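Oligogalacturonate lyase (Yersinia enterocolitica subsp. enterocolitica, PDB 3PE7) probably cleaves short oligogalacturonides in the cytoplasm by beta-elimination, using a seven-bladed beta-propeller that carries a bound manganese ion. Local coordinates at residues Cys33-Phe38 against Gln364-Ser369; His338-Lys343 against Thr352-Ser357. All coordinates share one frame; numbering follows the deposited sequence.

Contact 1 of 2, residues Cys33-Phe38 against Gln364-Ser369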
ATOM      1  N   CYS A  33       4.745   4.070  15.578  1.00  9.32           N
ATOM      2  CA  CYS A  33       3.591   4.476  14.768  1.00  9.59           C
ATOM      3  C   CYS A  33       3.987   4.372  13.298  1.00  9.08           C
ATOM      4  O   CYS A  33       5.142   4.616  12.928  1.00  9.67           O
ATOM      5  CB  CYS A  33       3.190   5.926  15.065  1.00  9.75           C
ATOM      6  SG  CYS A  33       2.686   6.209  16.790  1.00 10.64           S
ATOM      7  N   HIS A  34       3.042   4.012  12.452  1.00  8.58           N
ATOM      8  CA  HIS A  34       3.371   3.885  11.038  1.00  8.07           C
ATOM      9  C   HIS A  34       2.171   4.202  10.175  1.00  8.39           C
ATOM     10  O   HIS A  34       1.024   4.065  10.600  1.00  8.54           O
ATOM     11  CB  HIS A  34       3.846   2.455  10.717  1.00  8.31           C
ATOM     12  CG  HIS A  34       2.766   1.436  10.887  1.00  8.16           C
ATOM     13  ND1 HIS A  34       1.877   1.126   9.879  1.00  7.80           N
ATOM     14  CD2 HIS A  34       2.373   0.728  11.974  1.00  7.92           C
ATOM     15  CE1 HIS A  34       1.018   0.218  10.325  1.00  8.64           C
ATOM     16  NE2 HIS A  34       1.290  -0.028  11.596  1.00  9.11           N
ATOM     17  N   ARG A  35       2.442   4.629   8.946  1.00  8.87           N
ATOM     18  CA  ARG A  35       1.355   4.853   7.996  1.00  9.32           C
ATOM     19  C   ARG A  35       0.860   3.532   7.406  1.00  9.50           C
ATOM     20  O   ARG A  35       1.535   2.507   7.520  1.00  9.05           O
ATOM     21  CB  ARG A  35       1.852   5.802   6.908  1.00  9.88           C
ATOM     22  CG  ARG A  35       2.765   5.086   5.955  1.00 12.30           C
ATOM     23  CD  ARG A  35       1.869   4.666   4.774  1.00 20.31           C
ATOM     24  NE  ARG A  35       1.961   5.772   3.905  1.00 14.54           N
ATOM     25  CZ  ARG A  35       1.088   6.287   3.051  1.00 11.63           C
ATOM     26  NH1 ARG A  35      -0.154   5.824   2.818  1.00  9.64           N
ATOM     27  NH2 ARG A  35       1.536   7.348   2.416  1.00 10.19           N
ATOM     28  N   ASN A  36      -0.308   3.540   6.753  1.00  9.27           N
ATOM     29  CA  ASN A  36      -0.845   2.335   6.114  1.00  9.55           C
ATOM     30  C   ASN A  36      -0.188   2.062   4.752  1.00  8.82           C
ATOM     31  O   ASN A  36       0.702   2.815   4.330  1.00  9.08           O
ATOM     32  CB  ASN A  36      -2.387   2.414   6.009  1.00  8.46           C
ATOM     33  CG  ASN A  36      -2.880   3.398   4.931  1.00 10.14           C
ATOM     34  OD1 ASN A  36      -4.045   3.331   4.509  1.00 10.28           O
ATOM     35  ND2 ASN A  36      -2.027   4.307   4.508  1.00  7.87           N
ATOM     36  N   TYR A  37      -0.607   1.010   4.060  1.00  9.72           N
ATOM     37  CA  TYR A  37      -0.081   0.771   2.722  1.00  9.85           C
ATOM     38  C   TYR A  37      -0.443   1.944   1.788  1.00 10.62           C
ATOM     39  O   TYR A  37      -1.547   2.507   1.871  1.00 10.07           O
ATOM     40  CB  TYR A  37      -0.578  -0.565   2.162  1.00 10.73           C
ATOM     41  CG  TYR A  37       0.071  -1.785   2.782  1.00 11.71           C
ATOM     42  CD1 TYR A  37       1.421  -1.784   3.148  1.00 13.23           C
ATOM     43  CD2 TYR A  37      -0.652  -2.966   2.939  1.00 13.54           C
ATOM     44  CE1 TYR A  37       2.025  -2.945   3.694  1.00 14.07           C
ATOM     45  CE2 TYR A  37      -0.069  -4.110   3.468  1.00 14.65           C
ATOM     46  CZ  TYR A  37       1.260  -4.098   3.842  1.00 15.40           C
ATOM     47  OH  TYR A  37       1.821  -5.244   4.375  1.00 17.58           O
ATOM     48  N   PHE A  38       0.500   2.310   0.933  1.00  9.62           N
ATOM     49  CA  PHE A  38       0.428   3.564   0.170  1.00 10.14           C
ATOM     50  C   PHE A  38      -0.730   3.665  -0.816  1.00 10.23           C
ATOM     51  O   PHE A  38      -1.124   4.772  -1.192  1.00 11.02           O
ATOM     52  CB  PHE A  38       1.754   3.825  -0.579  1.00  9.76           C
ATOM     53  CG  PHE A  38       2.140   2.735  -1.532  1.00 11.16           C
ATOM     54  CD1 PHE A  38       1.671   2.730  -2.846  1.00 11.67           C
ATOM     55  CD2 PHE A  38       2.959   1.686  -1.095  1.00 11.21           C
ATOM     56  CE1 PHE A  38       2.015   1.701  -3.725  1.00 13.09           C
ATOM     57  CE2 PHE A  38       3.292   0.651  -1.959  1.00 13.43           C
ATOM     58  CZ  PHE A  38       2.829   0.661  -3.273  1.00 11.70           C
ATOM     59  N   GLN A 364       2.502  17.835  -0.229  1.00 10.40           N
ATOM     60  CA  GLN A 364       3.350  17.134   0.729  1.00 10.31           C
ATOM     61  C   GLN A 364       3.388  15.647   0.440  1.00  9.74           C
ATOM     62  O   GLN A 364       2.504  15.117  -0.213  1.00  9.85           O
ATOM     63  CB  GLN A 364       2.826  17.326   2.141  1.00 10.67           C
ATOM     64  CG  GLN A 364       2.904  18.740   2.642  1.00 13.42           C
ATOM     65  CD  GLN A 364       2.140  18.890   3.911  1.00 14.67           C
ATOM     66  OE1 GLN A 364       0.918  18.709   3.941  1.00 17.34           O
ATOM     67  NE2 GLN A 364       2.844  19.194   4.984  1.00 15.92           N
ATOM     68  N   ILE A 365       4.414  14.977   0.939  1.00  8.83           N
ATOM     69  CA  ILE A 365       4.396  13.525   0.944  1.00  9.71           C
ATOM     70  C   ILE A 365       4.391  12.974   2.372  1.00  8.50           C
ATOM     71  O   ILE A 365       5.057  13.517   3.277  1.00  8.48           O
ATOM     72  CB  ILE A 365       5.546  12.922   0.098  1.00 10.55           C
ATOM     73  CG1 ILE A 365       6.885  13.553   0.456  1.00 11.97           C
ATOM     74  CG2 ILE A 365       5.254  13.100  -1.436  1.00 11.90           C
ATOM     75  CD1 ILE A 365       8.083  12.811  -0.161  1.00 15.20           C
ATOM     76  N   LEU A 366       3.629  11.904   2.569  1.00  8.37           N
ATOM     77  CA  LEU A 366       3.527  11.220   3.871  1.00  8.02           C
ATOM     78  C   LEU A 366       4.346   9.950   3.828  1.00  8.03           C
ATOM     79  O   LEU A 366       4.235   9.170   2.875  1.00  7.67           O
ATOM     80  CB  LEU A 366       2.068  10.859   4.180  1.00  8.32           C
ATOM     81  CG  LEU A 366       1.843  10.013   5.455  1.00  8.27           C
ATOM     82  CD1 LEU A 366       2.034  10.866   6.694  1.00  9.61           C
ATOM     83  CD2 LEU A 366       0.436   9.346   5.458  1.00  8.56           C
ATOM     84  N   PHE A 367       5.146   9.719   4.862  1.00  6.83           N
ATOM     85  CA  PHE A 367       5.958   8.492   4.907  1.00  7.01           C
ATOM     86  C   PHE A 367       6.274   8.088   6.334  1.00  7.34           C
ATOM     87  O   PHE A 367       6.186   8.911   7.250  1.00  7.08           O
ATOM     88  CB  PHE A 367       7.259   8.658   4.088  1.00  7.41           C
ATOM     89  CG  PHE A 367       8.185   9.726   4.601  1.00  7.65           C
ATOM     90  CD1 PHE A 367       9.280   9.372   5.388  1.00  8.17           C
ATOM     91  CD2 PHE A 367       7.985  11.081   4.288  1.00  8.69           C
ATOM     92  CE1 PHE A 367      10.165  10.356   5.861  1.00  7.92           C
ATOM     93  CE2 PHE A 367       8.867  12.071   4.763  1.00  7.96           C
ATOM     94  CZ  PHE A 367       9.957  11.705   5.542  1.00  7.82           C
ATOM     95  N   THR A 368       6.638   6.819   6.515  1.00  7.58           N
ATOM     96  CA  THR A 368       7.192   6.328   7.802  1.00  8.26           C
ATOM     97  C   THR A 368       8.731   6.310   7.783  1.00  8.11           C
ATOM     98  O   THR A 368       9.352   6.002   6.766  1.00  7.99           O
ATOM     99  CB  THR A 368       6.716   4.878   8.113  1.00  8.44           C
ATOM    100  OG1 THR A 368       5.300   4.777   8.018  1.00 11.32           O
ATOM    101  CG2 THR A 368       7.126   4.437   9.511  1.00  9.32           C
ATOM    102  N   SER A 369       9.330   6.605   8.934  1.00  7.54           N
ATOM    103  CA  SER A 369      10.752   6.320   9.141  1.00  7.70           C
ATOM    104  C   SER A 369      11.005   6.111  10.627  1.00  7.62           C
ATOM    105  O   SER A 369      10.278   6.639  11.458  1.00  7.99           O
ATOM    106  CB  SER A 369      11.603   7.487   8.650  1.00  7.88           C
ATOM    107  OG  SER A 369      12.980   7.199   8.870  1.00  7.40           O
TER
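R35 reaches across to L366 and T368 where two neighbouring blades of the seven-bladed beta-propeller meet: 33-34 is an edge strand of one blade's antiparallel sheet, 364-369 an inner strand of the next. Their touching parts run 135° apart and do not pair as strands; each hydrogen bond between them joins a side chain to a backbone atom. T368 turns its OG1 toward R35 and receives the backbone N-H of R35 at 3.0 Å in a nearly straight bond (169°). With its methyl anti to the backbone N, T368 sets CG2 4.0 Å from CB of H34. The R35 chain bends at chi2 (96°) and chi3, passing its CG 3.3 Å from T368 OG1 and swinging the guanidinium back over L366. There CD2 of L366 lies over one face of the plane, off toward its rim, 3.8 Å from NH2. The same NH2 donates within the guanidinium plane to L366 O, a longish bond whose donor stands above the carbonyl plane; S357 OG is probably a second partner. Apolar cover on the face and the bond to L366 O would together restrict rotation of this buried cation. H34 points its ring away from the junction, NE2 bonded to T83 and F84 stacked on it, and its ND1 donates to R35 O at 2.8 Å.

Contact 2 of 2, residues His338-Lys343 against Thr352-Ser357. With MN (manganese (II) ion), chain B.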
ATOM      1  N   HIS A 338      14.208  10.142   3.638  1.00  9.67           N
ATOM      2  CA  HIS A 338      13.429   9.306   4.561  1.00  9.12           C
ATOM      3  C   HIS A 338      14.307   8.786   5.717  1.00  9.58           C
ATOM      4  O   HIS A 338      13.841   8.694   6.870  1.00  9.02           O
ATOM      5  CB  HIS A 338      12.676   8.173   3.821  1.00  9.35           C
ATOM      6  CG  HIS A 338      13.562   7.136   3.196  1.00  8.50           C
ATOM      7  ND1 HIS A 338      13.669   6.965   1.834  1.00 10.80           N
ATOM      8  CD2 HIS A 338      14.342   6.184   3.756  1.00  6.35           C
ATOM      9  CE1 HIS A 338      14.514   5.978   1.579  1.00  6.86           C
ATOM     10  NE2 HIS A 338      14.932   5.484   2.735  1.00 11.02           N
ATOM     11  N   ASP A 339      15.571   8.469   5.423  1.00  9.15           N
ATOM     12  CA  ASP A 339      16.521   7.969   6.450  1.00  8.99           C
ATOM     13  C   ASP A 339      16.043   6.740   7.238  1.00  9.24           C
ATOM     14  O   ASP A 339      16.459   6.532   8.391  1.00  9.85           O
ATOM     15  CB  ASP A 339      16.905   9.087   7.442  1.00  9.21           C
ATOM     16  CG  ASP A 339      18.090   9.909   6.987  1.00 10.25           C
ATOM     17  OD1 ASP A 339      19.029   9.341   6.373  1.00 11.64           O
ATOM     18  OD2 ASP A 339      18.083  11.128   7.268  1.00 13.31           O
ATOM     19  N   THR A 340      15.185   5.916   6.646  1.00  9.35           N
ATOM     20  CA  THR A 340      14.762   4.698   7.350  1.00  8.67           C
ATOM     21  C   THR A 340      15.897   3.684   7.429  1.00  9.23           C
ATOM     22  O   THR A 340      16.768   3.653   6.555  1.00  9.08           O
ATOM     23  CB  THR A 340      13.465   4.073   6.774  1.00  9.73           C
ATOM     24  OG1 THR A 340      12.866   3.278   7.793  1.00  9.16           O
ATOM     25  CG2 THR A 340      13.738   3.188   5.565  1.00 10.03           C
ATOM     26  N   SER A 341      15.874   2.871   8.480  1.00  9.29           N
ATOM     27  CA  SER A 341      16.883   1.823   8.696  1.00 10.16           C
ATOM     28  C   SER A 341      16.517   0.532   7.979  1.00 10.12           C
ATOM     29  O   SER A 341      17.379  -0.344   7.790  1.00 10.46           O
ATOM     30  CB  SER A 341      17.030   1.522  10.197  1.00 10.08           C
ATOM     31  OG  SER A 341      15.923   0.750  10.645  1.00 10.32           O
ATOM     32  N   TRP A 342      15.231   0.417   7.622  1.00 10.58           N
ATOM     33  CA  TRP A 342      14.641  -0.810   7.071  1.00 10.05           C
ATOM     34  C   TRP A 342      14.584  -1.983   8.056  1.00 10.75           C
ATOM     35  O   TRP A 342      14.274  -3.125   7.660  1.00 11.32           O
ATOM     36  CB  TRP A 342      15.362  -1.228   5.783  1.00 10.55           C
ATOM     37  CG  TRP A 342      15.371  -0.153   4.730  1.00  7.85           C
ATOM     38  CD1 TRP A 342      16.393   0.724   4.458  1.00 10.55           C
ATOM     39  CD2 TRP A 342      14.327   0.143   3.788  1.00  9.62           C
ATOM     40  NE1 TRP A 342      16.050   1.552   3.421  1.00  9.23           N
ATOM     41  CE2 TRP A 342      14.791   1.211   2.981  1.00 10.25           C
ATOM     42  CE3 TRP A 342      13.045  -0.380   3.556  1.00 12.25           C
ATOM     43  CZ2 TRP A 342      14.011   1.777   1.965  1.00 12.53           C
ATOM     44  CZ3 TRP A 342      12.272   0.184   2.531  1.00 12.12           C
ATOM     45  CH2 TRP A 342      12.759   1.252   1.761  1.00 11.18           C
ATOM     46  N   LYS A 343      14.848  -1.706   9.338  1.00 10.90           N
ATOM     47  CA  LYS A 343      14.923  -2.776  10.337  1.00 11.87           C
ATOM     48  C   LYS A 343      13.535  -3.311  10.633  1.00 11.29           C
ATOM     49  O   LYS A 343      12.515  -2.633  10.422  1.00 11.34           O
ATOM     50  CB  LYS A 343      15.568  -2.269  11.643  1.00 13.05           C
ATOM     51  CG  LYS A 343      17.087  -2.132  11.545  1.00 16.05           C
ATOM     52  CD  LYS A 343      17.674  -1.411  12.756  1.00 20.69           C
ATOM     53  CE  LYS A 343      19.185  -1.271  12.604  1.00 25.10           C
ATOM     54  NZ  LYS A 343      19.827  -0.568  13.765  1.00 29.11           N
ATOM     55  N   THR A 352       8.985  -0.356   8.883  1.00  7.90           N
ATOM     56  CA  THR A 352       9.922   0.732   8.596  1.00  8.69           C
ATOM     57  C   THR A 352       9.944   1.137   7.128  1.00  8.08           C
ATOM     58  O   THR A 352      10.735   1.998   6.756  1.00  8.82           O
ATOM     59  CB  THR A 352      11.372   0.382   9.027  1.00  7.78           C
ATOM     60  OG1 THR A 352      11.715  -0.913   8.531  1.00  9.41           O
ATOM     61  CG2 THR A 352      11.497   0.396  10.567  1.00  9.67           C
ATOM     62  N   HIS A 353       9.078   0.532   6.297  1.00  7.78           N
ATOM     63  CA  HIS A 353       8.974   0.956   4.888  1.00  8.82           C
ATOM     64  C   HIS A 353       8.405   2.375   4.800  1.00  7.96           C
ATOM     65  O   HIS A 353       7.362   2.647   5.374  1.00  9.20           O
ATOM     66  CB  HIS A 353       8.105  -0.018   4.095  1.00  7.93           C
ATOM     67  CG  HIS A 353       8.780  -1.318   3.804  1.00  8.16           C
ATOM     68  ND1 HIS A 353       8.365  -2.163   2.795  1.00  9.30           N
ATOM     69  CD2 HIS A 353       9.851  -1.913   4.384  1.00  8.05           C
ATOM     70  CE1 HIS A 353       9.158  -3.220   2.765  1.00  8.97           C
ATOM     71  NE2 HIS A 353      10.072  -3.089   3.713  1.00 10.22           N
ATOM     72  N   PRO A 354       9.094   3.283   4.085  1.00  8.78           N
ATOM     73  CA  PRO A 354       8.543   4.649   4.017  1.00  7.23           C
ATOM     74  C   PRO A 354       7.153   4.714   3.379  1.00  7.48           C
ATOM     75  O   PRO A 354       6.300   5.465   3.856  1.00  7.56           O
ATOM     76  CB  PRO A 354       9.583   5.413   3.187  1.00  8.12           C
ATOM     77  CG  PRO A 354      10.903   4.659   3.489  1.00  8.22           C
ATOM     78  CD  PRO A 354      10.485   3.211   3.583  1.00  8.29           C
ATOM     79  N   HIS A 355       6.923   3.923   2.326  1.00  6.57           N
ATOM     80  CA  HIS A 355       5.598   3.822   1.686  1.00  6.97           C
ATOM     81  C   HIS A 355       5.015   5.211   1.328  1.00  7.05           C
ATOM     82  O   HIS A 355       3.881   5.531   1.722  1.00  7.44           O
ATOM     83  CB  HIS A 355       4.621   3.036   2.605  1.00  6.39           C
ATOM     84  CG  HIS A 355       4.875   1.558   2.623  1.00  7.50           C
ATOM     85  ND1 HIS A 355       4.421   0.738   3.631  1.00  8.25           N
ATOM     86  CD2 HIS A 355       5.536   0.753   1.758  1.00  8.45           C
ATOM     87  CE1 HIS A 355       4.783  -0.510   3.389  1.00  9.37           C
ATOM     88  NE2 HIS A 355       5.463  -0.529   2.259  1.00  7.91           N
ATOM     89  N   PRO A 356       5.779   6.013   0.566  1.00  7.37           N
ATOM     90  CA  PRO A 356       5.319   7.392   0.370  1.00  7.18           C
ATOM     91  C   PRO A 356       4.055   7.496  -0.495  1.00  7.34           C
ATOM     92  O   PRO A 356       3.840   6.674  -1.396  1.00  8.14           O
ATOM     93  CB  PRO A 356       6.493   8.054  -0.363  1.00  6.91           C
ATOM     94  CG  PRO A 356       7.176   6.929  -1.084  1.00  7.06           C
ATOM     95  CD  PRO A 356       7.069   5.757  -0.115  1.00  7.43           C
ATOM     96  N   SER A 357       3.225   8.491  -0.178  1.00  7.74           N
ATOM     97  CA  SER A 357       2.103   8.890  -1.032  1.00  8.10           C
ATOM     98  C   SER A 357       1.923  10.407  -0.902  1.00  8.73           C
ATOM     99  O   SER A 357       2.547  11.030  -0.038  1.00  8.24           O
ATOM    100  CB  SER A 357       0.819   8.145  -0.684  1.00  8.84           C
ATOM    101  OG  SER A 357       0.308   8.583   0.570  1.00  8.10           O
TER
HETATM  102 MN    MN B 389       6.608  -2.163   1.577  1.00  7.45          MN
HETATM  103  O   HOH W   1      10.222  -3.306   8.827  1.00 18.84           O
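W342 and P354 meet at about a right angle, CH2 of the indole 3.5 Å from CD of the proline, in the long connection between strands 331-337 and 357-358 of the propeller, which folds back on itself beside the manganese site. This is the tightly packed half. Two aromatic groups meet P354 at neighbouring atoms, the indole at CD and the H338 imidazole at CG, which stands over one face of that ring in a CH-pi contact 3.8 Å from the centroid; F367 and D300 of adjoining strands add further cover. T340 packs CG2 against the same CG and sends OG1, anti to its backbone N (chi1 -157°), to T352 O, a 2.7 Å bond lying in the carbonyl plane on a lone pair. The W342 six-membered ring turns an edge toward the face of H353 in an offset edge-to-face pair, planes 70° apart, with W342 CE3 3.6 Å from H353 CD2.

Toward K343 the contact thins. K343 is exposed, its CB directed away from 352-357; its carbonyl oxygen takes the 2.7 Å bond from T352 OG1, and a water close to that oxygen accepts a long bond from T352 N and may bridge the two. S341 closes an ST turn here, its OG accepting from K343 N and also bonded to D370.

H353 ND1 and H355 NE2 each bind manganese at 2.1 Å, with H287 and Q350 among the remaining ligands. Because the indole edge lies over the H353 face near CD2 while the metal takes ND1, W342 acts as a second-shell group that probably helps to fix the tilt of this ligand.

The two contacts lie 8 Å apart, centre to centre, toward the inside of the propeller, contact 2 at the manganese and contact 1 just behind it, the R35 side chain about 9 Å from the ion. Along the chain contact 2 is nested within the span closed by contact 1: 33-38 comes first, then 338-343 and 352-357, and 364-369 last. Segment 352-357 ends where strand 357-358 begins, and that strand pairs antiparallel with 364-369 in the sheet that also includes the early strands 12-15 and 22-25. They touch directly, with S369 OG probably hydrogen-bonded to H338 O. Early and late sequence thus meet around the loop bearing two manganese ligands, which probably ties the metal site to the closure of the ring.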